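Blr6230 protein (Bradyrhizobium diazoefficiens USDA 110, PDB 5NGG) probably hydrolyses the amide bond of beta-lactam antibiotics with two active-site zinc ions, as a subclass B3 metallo-beta-lactamase. Local coordinates at residues Gly54-Val59 with Pro241-Tyr246; Glu125-Leu130 with His177-Thr182; His172-His177 with Arg224-Lys229. One frame throughout, in Å; residues are numbered along the deposited sequence. Where two conformers were deposited one is given.

Contact 1. Residues Gly54-Val59 with Pro241-Tyr246. With ZN (zinc ion), chain C.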
# COMPACT_ATOMS: atom_id res chain seq x y z
N GLY A 54 8.68 8.82 2.01
CA GLY A 54 8.96 7.39 2.07
C GLY A 54 7.77 6.48 2.17
O GLY A 54 7.97 5.27 2.07
N ILE A 55 6.55 7.02 2.36
CA ILE A 55 5.32 6.22 2.47
C ILE A 55 4.28 6.88 1.56
O ILE A 55 4.01 8.07 1.69
CB ILE A 55 4.79 6.15 3.91
CG1 ILE A 55 5.76 5.38 4.81
CG2 ILE A 55 3.40 5.48 3.92
CD1 ILE A 55 5.48 5.51 6.28
N ALA A 56 3.73 6.11 0.64
CA ALA A 56 2.75 6.63 -0.33
C ALA A 56 1.34 6.51 0.21
O ALA A 56 0.93 5.43 0.67
CB ALA A 56 2.89 5.84 -1.63
N VAL A 57 0.59 7.60 0.11
CA VAL A 57 -0.82 7.70 0.51
C VAL A 57 -1.50 8.41 -0.63
O VAL A 57 -0.90 9.33 -1.21
CB VAL A 57 -0.97 8.49 1.85
CG1 VAL A 57 -2.45 8.60 2.23
CG2 VAL A 57 -0.16 7.82 2.95
N TYR A 58 -2.74 8.04 -0.93
CA TYR A 58 -3.44 8.65 -2.06
C TYR A 58 -4.86 9.04 -1.67
O TYR A 58 -5.50 8.40 -0.85
CB TYR A 58 -3.52 7.70 -3.26
CG TYR A 58 -2.21 7.04 -3.61
CD1 TYR A 58 -1.80 5.89 -2.95
CD2 TYR A 58 -1.38 7.55 -4.61
CE1 TYR A 58 -0.59 5.27 -3.25
CE2 TYR A 58 -0.19 6.92 -4.94
CZ TYR A 58 0.20 5.79 -4.25
OH TYR A 58 1.40 5.18 -4.58
N VAL A 59 -5.33 10.12 -2.30
CA VAL A 59 -6.75 10.50 -2.36
C VAL A 59 -7.27 10.20 -3.76
O VAL A 59 -6.62 10.53 -4.77
CB VAL A 59 -6.98 11.99 -2.04
CG1 VAL A 59 -8.42 12.43 -2.31
CG2 VAL A 59 -6.64 12.27 -0.59
N PRO A 241 2.60 1.19 -1.99
CA PRO A 241 2.49 1.86 -0.68
C PRO A 241 3.77 2.54 -0.21
O PRO A 241 3.75 3.21 0.82
CB PRO A 241 2.03 0.75 0.25
CG PRO A 241 2.53 -0.49 -0.36
CD PRO A 241 2.67 -0.27 -1.84
N HIS A 242 4.86 2.41 -0.98
CA HIS A 242 6.08 3.17 -0.80
C HIS A 242 6.46 3.71 -2.17
O HIS A 242 6.33 2.98 -3.17
CB HIS A 242 7.21 2.30 -0.22
CG HIS A 242 6.94 1.82 1.17
ND1 HIS A 242 7.12 2.60 2.29
CD2 HIS A 242 6.49 0.63 1.62
CE1 HIS A 242 6.80 1.89 3.37
NE2 HIS A 242 6.41 0.70 2.99
N PRO A 243 6.96 4.95 -2.25
CA PRO A 243 7.25 5.53 -3.57
C PRO A 243 8.33 4.80 -4.36
O PRO A 243 8.34 4.85 -5.58
CB PRO A 243 7.58 7.00 -3.25
CG PRO A 243 7.80 7.06 -1.79
CD PRO A 243 7.12 5.92 -1.15
N GLU A 244 9.21 4.11 -3.64
CA GLU A 244 10.26 3.29 -4.21
C GLU A 244 9.74 2.17 -5.11
O GLU A 244 10.44 1.78 -6.06
CB GLU A 244 11.13 2.72 -3.09
CG GLU A 244 11.92 3.80 -2.36
CD GLU A 244 11.24 4.38 -1.12
OE1 GLU A 244 9.99 4.31 -0.93
OE2 GLU A 244 11.98 4.94 -0.29
N VAL A 245 8.51 1.71 -4.87
CA VAL A 245 7.88 0.65 -5.69
C VAL A 245 7.85 1.05 -7.17
O VAL A 245 7.96 0.19 -8.05
CB VAL A 245 6.44 0.34 -5.19
CG1 VAL A 245 5.60 -0.47 -6.19
CG2 VAL A 245 6.46 -0.35 -3.83
N TYR A 246 7.68 2.34 -7.45
CA TYR A 246 7.43 2.81 -8.80
C TYR A 246 8.25 4.04 -9.16
O TYR A 246 7.94 4.71 -10.13
CB TYR A 246 5.93 3.01 -9.05
CG TYR A 246 5.25 4.01 -8.14
CD1 TYR A 246 4.90 3.67 -6.84
CD2 TYR A 246 4.96 5.30 -8.58
CE1 TYR A 246 4.27 4.58 -6.01
CE2 TYR A 246 4.31 6.21 -7.75
CZ TYR A 246 3.98 5.86 -6.45
OH TYR A 246 3.33 6.78 -5.65
ZN ZN C . 5.39 -0.64 4.27
O HOH W 1 10.39 4.31 2.00
O HOH W 2 5.33 -2.23 5.57
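His242 ND1 donates to the carbonyl oxygen of Gly54 over 2.8 Å, and the bond from ND1 to Gly54 O is almost straight (172° at the hydrogen), lying in the ring plane and in the carbonyl plane alike. The imidazole is therefore fixed in rotation and in tautomer: ND1 carries the hydrogen, and NE2, across the ring, is left to bind zinc at 2.1 Å. The backbone carbonyl behind this metal-binding histidine is a second-shell acceptor, which probably makes the ring a somewhat stronger electron donor. A water also lies 2.6 Å from Gly54 O and, in the modelled conformer of Glu244, near its OE2.

Two residues along, Ala56 N gives its hydrogen to Pro241 O at 2.9 Å. The small Ala56 CB suits this close approach, since it lies against the carbonyl group of Pro241, while Pro243 packs against the Gly54 carbonyl, its CD 3.4 Å from Gly54 C. Ile55 points its CB away from the loop but runs beside His242, Ile55 CG1 passing 3.9 Å from His242 CE1. Two tyrosines approach from opposite directions: Tyr246 OH donates to Tyr58 OH (2.7 Å), and Tyr58 OH is hydrogen-bonded in turn to Gly240 O, so the buried hydroxyls form a relay ending on a backbone carbonyl. Tyr246 reaches there with its ring set between backbone N and carbonyl carbon (chi1 60°). Asp105 and His106 complete the protein ligands of this zinc, the Asp-His-His site characteristic of subclass B3 metallo-beta-lactamases.

Contact 2. Residues Glu125-Leu130 with His177-Thr182. With ZN (zinc ion), chain D.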
# COMPACT_ATOMS: atom_id res chain seq x y z
N GLU A 125 -9.68 -9.75 3.68
CA GLU A 125 -10.23 -10.54 4.79
C GLU A 125 -9.16 -11.11 5.72
O GLU A 125 -9.33 -11.10 6.94
CB GLU A 125 -11.09 -11.68 4.24
CG GLU A 125 -11.68 -12.63 5.28
CD GLU A 125 -12.56 -13.69 4.65
OE1 GLU A 125 -13.44 -13.34 3.83
OE2 GLU A 125 -12.37 -14.88 4.97
N ARG A 126 -8.05 -11.60 5.18
CA ARG A 126 -7.06 -12.25 6.04
C ARG A 126 -6.22 -11.25 6.84
O ARG A 126 -5.51 -11.64 7.77
CB ARG A 126 -6.17 -13.19 5.25
CG ARG A 126 -6.96 -14.38 4.68
CD ARG A 126 -6.08 -15.59 4.47
NE ARG A 126 -4.97 -15.30 3.60
CZ ARG A 126 -3.90 -16.06 3.40
NH1 ARG A 126 -2.95 -15.63 2.59
NH2 ARG A 126 -3.75 -17.25 3.99
N ASP A 127 -6.30 -9.97 6.50
CA ASP A 127 -5.70 -8.91 7.32
C ASP A 127 -6.62 -8.37 8.41
O ASP A 127 -6.18 -7.59 9.26
CB ASP A 127 -5.15 -7.75 6.47
CG ASP A 127 -3.69 -7.96 5.99
OD1 ASP A 127 -3.09 -9.02 6.27
OD2 ASP A 127 -3.18 -7.06 5.31
N LYS A 128 -7.89 -8.75 8.39
CA LYS A 128 -8.83 -8.24 9.37
C LYS A 128 -8.35 -8.47 10.83
O LYS A 128 -8.42 -7.53 11.65
CB LYS A 128 -10.22 -8.84 9.14
CG LYS A 128 -11.28 -8.38 10.12
CD LYS A 128 -12.68 -8.85 9.73
CE LYS A 128 -13.73 -8.55 10.79
NZ LYS A 128 -15.04 -9.15 10.43
N PRO A 129 -7.82 -9.65 11.17
CA PRO A 129 -7.37 -9.80 12.57
C PRO A 129 -6.23 -8.87 12.96
O PRO A 129 -6.14 -8.44 14.11
CB PRO A 129 -6.93 -11.27 12.67
CG PRO A 129 -7.57 -11.95 11.52
CD PRO A 129 -7.77 -10.93 10.44
N LEU A 130 -5.36 -8.57 11.99
CA LEU A 130 -4.22 -7.66 12.21
C LEU A 130 -4.71 -6.24 12.45
O LEU A 130 -4.27 -5.55 13.37
CB LEU A 130 -3.27 -7.68 11.01
CG LEU A 130 -2.29 -8.83 10.84
CD1 LEU A 130 -2.96 -10.19 10.75
CD2 LEU A 130 -1.45 -8.58 9.59
N HIS A 177 3.50 -10.48 1.60
CA HIS A 177 4.02 -9.46 2.49
C HIS A 177 3.13 -9.34 3.76
O HIS A 177 3.64 -9.05 4.85
CB HIS A 177 4.15 -8.12 1.72
CG HIS A 177 4.70 -7.01 2.54
ND1 HIS A 177 6.05 -6.80 2.74
CD2 HIS A 177 4.07 -6.07 3.26
CE1 HIS A 177 6.20 -5.74 3.52
NE2 HIS A 177 5.02 -5.29 3.87
N SER A 178 1.82 -9.54 3.60
CA SER A 178 0.91 -9.79 4.71
C SER A 178 -0.08 -10.84 4.23
O SER A 178 -0.24 -11.04 3.02
CB SER A 178 0.19 -8.52 5.16
OG SER A 178 -0.84 -8.16 4.23
N PRO A 179 -0.79 -11.50 5.16
CA PRO A 179 -1.71 -12.55 4.71
C PRO A 179 -2.89 -12.05 3.89
O PRO A 179 -3.40 -12.78 3.03
CB PRO A 179 -2.13 -13.25 6.01
CG PRO A 179 -1.87 -12.25 7.07
CD PRO A 179 -0.66 -11.48 6.63
N GLY A 180 -3.32 -10.82 4.17
CA GLY A 180 -4.47 -10.21 3.50
C GLY A 180 -4.11 -9.08 2.54
O GLY A 180 -4.99 -8.32 2.16
N CYS A 181 -2.84 -9.03 2.11
CA CYS A 181 -2.34 -8.00 1.20
C CYS A 181 -3.23 -7.95 -0.07
O CYS A 181 -3.41 -9.01 -0.73
CB CYS A 181 -0.89 -8.38 0.86
SG CYS A 181 0.33 -7.10 0.45
N THR A 182 -3.78 -6.77 -0.34
CA THR A 182 -4.75 -6.57 -1.41
C THR A 182 -4.25 -5.48 -2.33
O THR A 182 -3.99 -4.35 -1.90
CB THR A 182 -6.12 -6.19 -0.83
OG1 THR A 182 -6.55 -7.24 0.06
CG2 THR A 182 -7.16 -6.01 -1.93
ZN ZN D . 4.41 -3.78 5.14
O HOH W 2 5.33 -2.23 5.57
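Pro179, Arg126 and Asp127 carry this contact, in which a short 3-10 turn leading into helix 128-133 of the metallo-beta-lactamase fold packs on the type I beta turn Ser178-Cys181, just after the zinc ligand His177. Pro179, at the second position of the turn, suits it because its fixed phi matches the turn. Its ring is wedged between neighbours: CB lies over one face of the Arg126 guanidinium, CG and CD rest 3.5 Å from Asp127 OD1, and CD meets Leu130 CD2 at 4.2 Å in the modelled conformer of the leucine.

Arg126 folds back at chi3 (-57°) to bring its guanidinium over the turn, where NE and NH1 both reach Pro179 O. The two bonds are bent and weak; the firmer polar partner of NH1 is Asp222, in a salt bridge.

Asp127 works as a clamp. OD1 receives Gly180 N at 2.8 Å, the donor standing well above the carboxylate plane, while OD2 accepts from Ala102 N and from the hydroxyl of Ser178. Three hydrogen bonds thus share one buried carboxylate, which probably helps to keep it ionised, and a short acidic side chain suits a place where OD1 and OD2 must face the turn's backbone N-H and hydroxyl. With no side chain, Gly180 can come close to the 3-10 backbone, its CA 4.2 Å from Arg126 CA. In the modelled conformer of Ser178, a chi1 of 75° turns OG to the syn lone pair of Asp127 OD2, 2.8 Å away.

Contact 3. Residues His172-His177 with Arg224-Lys229. With ZN (zinc ion), chain E; ZN (zinc ion), chain D.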
# COMPACT_ATOMS: atom_id res chain seq x y z
N HIS A 172 -7.67 -7.39 -5.68
CA HIS A 172 -6.93 -8.58 -6.06
C HIS A 172 -6.17 -9.12 -4.85
O HIS A 172 -5.45 -8.37 -4.19
CB HIS A 172 -5.93 -8.28 -7.16
CG HIS A 172 -6.57 -7.90 -8.45
ND1 HIS A 172 -6.97 -8.81 -9.39
CD2 HIS A 172 -6.90 -6.69 -8.93
CE1 HIS A 172 -7.50 -8.18 -10.41
NE2 HIS A 172 -7.46 -6.88 -10.16
N ALA A 173 -6.30 -10.41 -4.59
CA ALA A 173 -5.59 -11.03 -3.47
C ALA A 173 -4.16 -11.29 -3.89
O ALA A 173 -3.90 -12.10 -4.78
CB ALA A 173 -6.29 -12.31 -3.04
N THR A 174 -3.23 -10.58 -3.25
CA THR A 174 -1.81 -10.67 -3.56
C THR A 174 -1.05 -10.86 -2.24
O THR A 174 -0.18 -10.05 -1.89
CB THR A 174 -1.32 -9.43 -4.32
OG1 THR A 174 -1.78 -8.24 -3.66
CG2 THR A 174 -1.86 -9.40 -5.73
N PRO A 175 -1.33 -11.98 -1.52
CA PRO A 175 -0.70 -12.22 -0.22
C PRO A 175 0.79 -12.50 -0.29
O PRO A 175 1.35 -12.77 -1.36
CB PRO A 175 -1.46 -13.44 0.30
CG PRO A 175 -1.82 -14.19 -0.94
CD PRO A 175 -2.23 -13.09 -1.89
N GLY A 176 1.42 -12.44 0.87
CA GLY A 176 2.85 -12.74 1.05
C GLY A 176 3.42 -11.74 2.02
O GLY A 176 3.73 -12.07 3.17
N HIS A 177 3.50 -10.48 1.60
CA HIS A 177 4.02 -9.46 2.49
C HIS A 177 3.13 -9.34 3.76
O HIS A 177 3.64 -9.05 4.85
CB HIS A 177 4.15 -8.12 1.72
CG HIS A 177 4.70 -7.01 2.54
ND1 HIS A 177 6.05 -6.80 2.74
CD2 HIS A 177 4.07 -6.07 3.26
CE1 HIS A 177 6.20 -5.74 3.52
NE2 HIS A 177 5.02 -5.29 3.87
N ARG A 224 5.21 -16.43 -3.87
CA ARG A 224 5.48 -16.91 -5.25
C ARG A 224 4.22 -16.89 -6.13
O ARG A 224 4.30 -16.59 -7.32
CB ARG A 224 6.19 -18.27 -5.24
CG ARG A 224 7.65 -18.21 -4.78
CD ARG A 224 8.16 -19.59 -4.43
NE ARG A 224 9.58 -19.71 -4.16
CZ ARG A 224 10.55 -18.93 -4.64
NH1 ARG A 224 10.29 -17.91 -5.44
NH2 ARG A 224 11.81 -19.18 -4.31
N ALA A 225 3.05 -17.13 -5.54
CA ALA A 225 1.78 -16.95 -6.29
C ALA A 225 1.62 -15.47 -6.69
O ALA A 225 1.26 -15.14 -7.82
CB ALA A 225 0.59 -17.41 -5.48
N THR A 226 1.97 -14.57 -5.77
CA THR A 226 1.85 -13.14 -6.04
C THR A 226 2.81 -12.61 -7.11
O THR A 226 2.40 -11.82 -7.97
CB THR A 226 1.97 -12.39 -4.70
OG1 THR A 226 0.77 -12.63 -3.98
CG2 THR A 226 2.18 -10.89 -4.90
N PHE A 227 4.07 -13.07 -7.09
CA PHE A 227 4.99 -12.60 -8.14
C PHE A 227 4.49 -13.00 -9.53
O PHE A 227 4.52 -12.23 -10.48
CB PHE A 227 6.41 -13.15 -7.95
CG PHE A 227 7.01 -12.87 -6.60
CD1 PHE A 227 6.85 -11.66 -5.95
CD2 PHE A 227 7.80 -13.84 -5.99
CE1 PHE A 227 7.44 -11.44 -4.71
CE2 PHE A 227 8.39 -13.63 -4.76
CZ PHE A 227 8.22 -12.43 -4.12
N ALA A 228 4.06 -14.25 -9.65
CA ALA A 228 3.53 -14.75 -10.93
C ALA A 228 2.27 -14.00 -11.36
O ALA A 228 2.13 -13.62 -12.53
CB ALA A 228 3.23 -16.23 -10.84
N LYS A 229 1.35 -13.81 -10.42
CA LYS A 229 0.11 -13.08 -10.69
C LYS A 229 0.41 -11.66 -11.18
O LYS A 229 -0.15 -11.22 -12.20
CB LYS A 229 -0.75 -13.03 -9.42
CG LYS A 229 -2.06 -12.25 -9.52
CD LYS A 229 -2.82 -12.35 -8.22
CE LYS A 229 -4.06 -11.48 -8.19
NZ LYS A 229 -5.04 -11.90 -9.19
ZN ZN E . -6.81 -10.85 -9.49
ZN ZN D . 4.41 -3.78 5.14
O HOH W 3 -1.44 -14.10 -5.15
O HOH W 2 5.33 -2.23 5.57
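This is a partly buried strand-to-helix contact in the metallo-beta-lactamase fold, where the end of strand 167-173 and the loop beyond it lie against helix 219-232, joined by a zinc ion, one hydrogen bond and a bridging water. The metal joins the last strand residues to the helix. His172 ND1 binds it at 2.0 Å and Lys229 NZ at 2.1 Å, with Glu158 as the third protein ligand. This zinc is distinct from the two of the active site. Lysine is an unusual zinc ligand, because its amine must give up a proton to offer a lone pair; the metal presumably makes that possible. Its chain runs out fully extended as far as CE and turns only at the last torsion (chi4 64°), bringing NZ to the metal across the line of the histidine side chain, the two crossing at about a right angle. On the far side of the imidazole, His172 NE2 bonds to Glu185, which fixes the ring's orientation.

The methylenes of Lys229 are used as well: CE passes 3.5 Å from Ala173 O and packs on Thr174 CG2 at 3.9 Å, so a long aliphatic chain suits the place. One helical turn earlier Thr226 points at the loop and touches it with both branches. Its CG2 meets Thr174 CB at 3.8 Å, whereas Thr174 OG1 turns away to Ser183. The water donates to Ala173 O and, at 2.9 Å, to Thr226 OG1. That same hydroxyl, anti to its own carbonyl carbon (chi1 -72°), donates to Pro175 O in the carbonyl plane, on a lone pair, at 2.7 Å.

Contacts 1 and 2 supply one histidine each to the two active-site zinc ions: His242 binds one, His177 the other, where His101 and His103 join it. Water 2 lies between the metals, 2.1 Å from the first zinc and 1.9 Å from the second; the contacts do not touch, their nearest atoms about 6 Å and their centres about 19 Å apart. Contact 3 shares His177 with contact 2, and their centres are about 12 Å apart; Cys181 O and Thr174 N, 3.0 Å apart, probably form a hydrogen bond, and Arg126 NH1 packs on Pro175 CB at 3.5 Å. Along the chain, contacts 2 and 3 interleave, both inside the loop closed by contact 1.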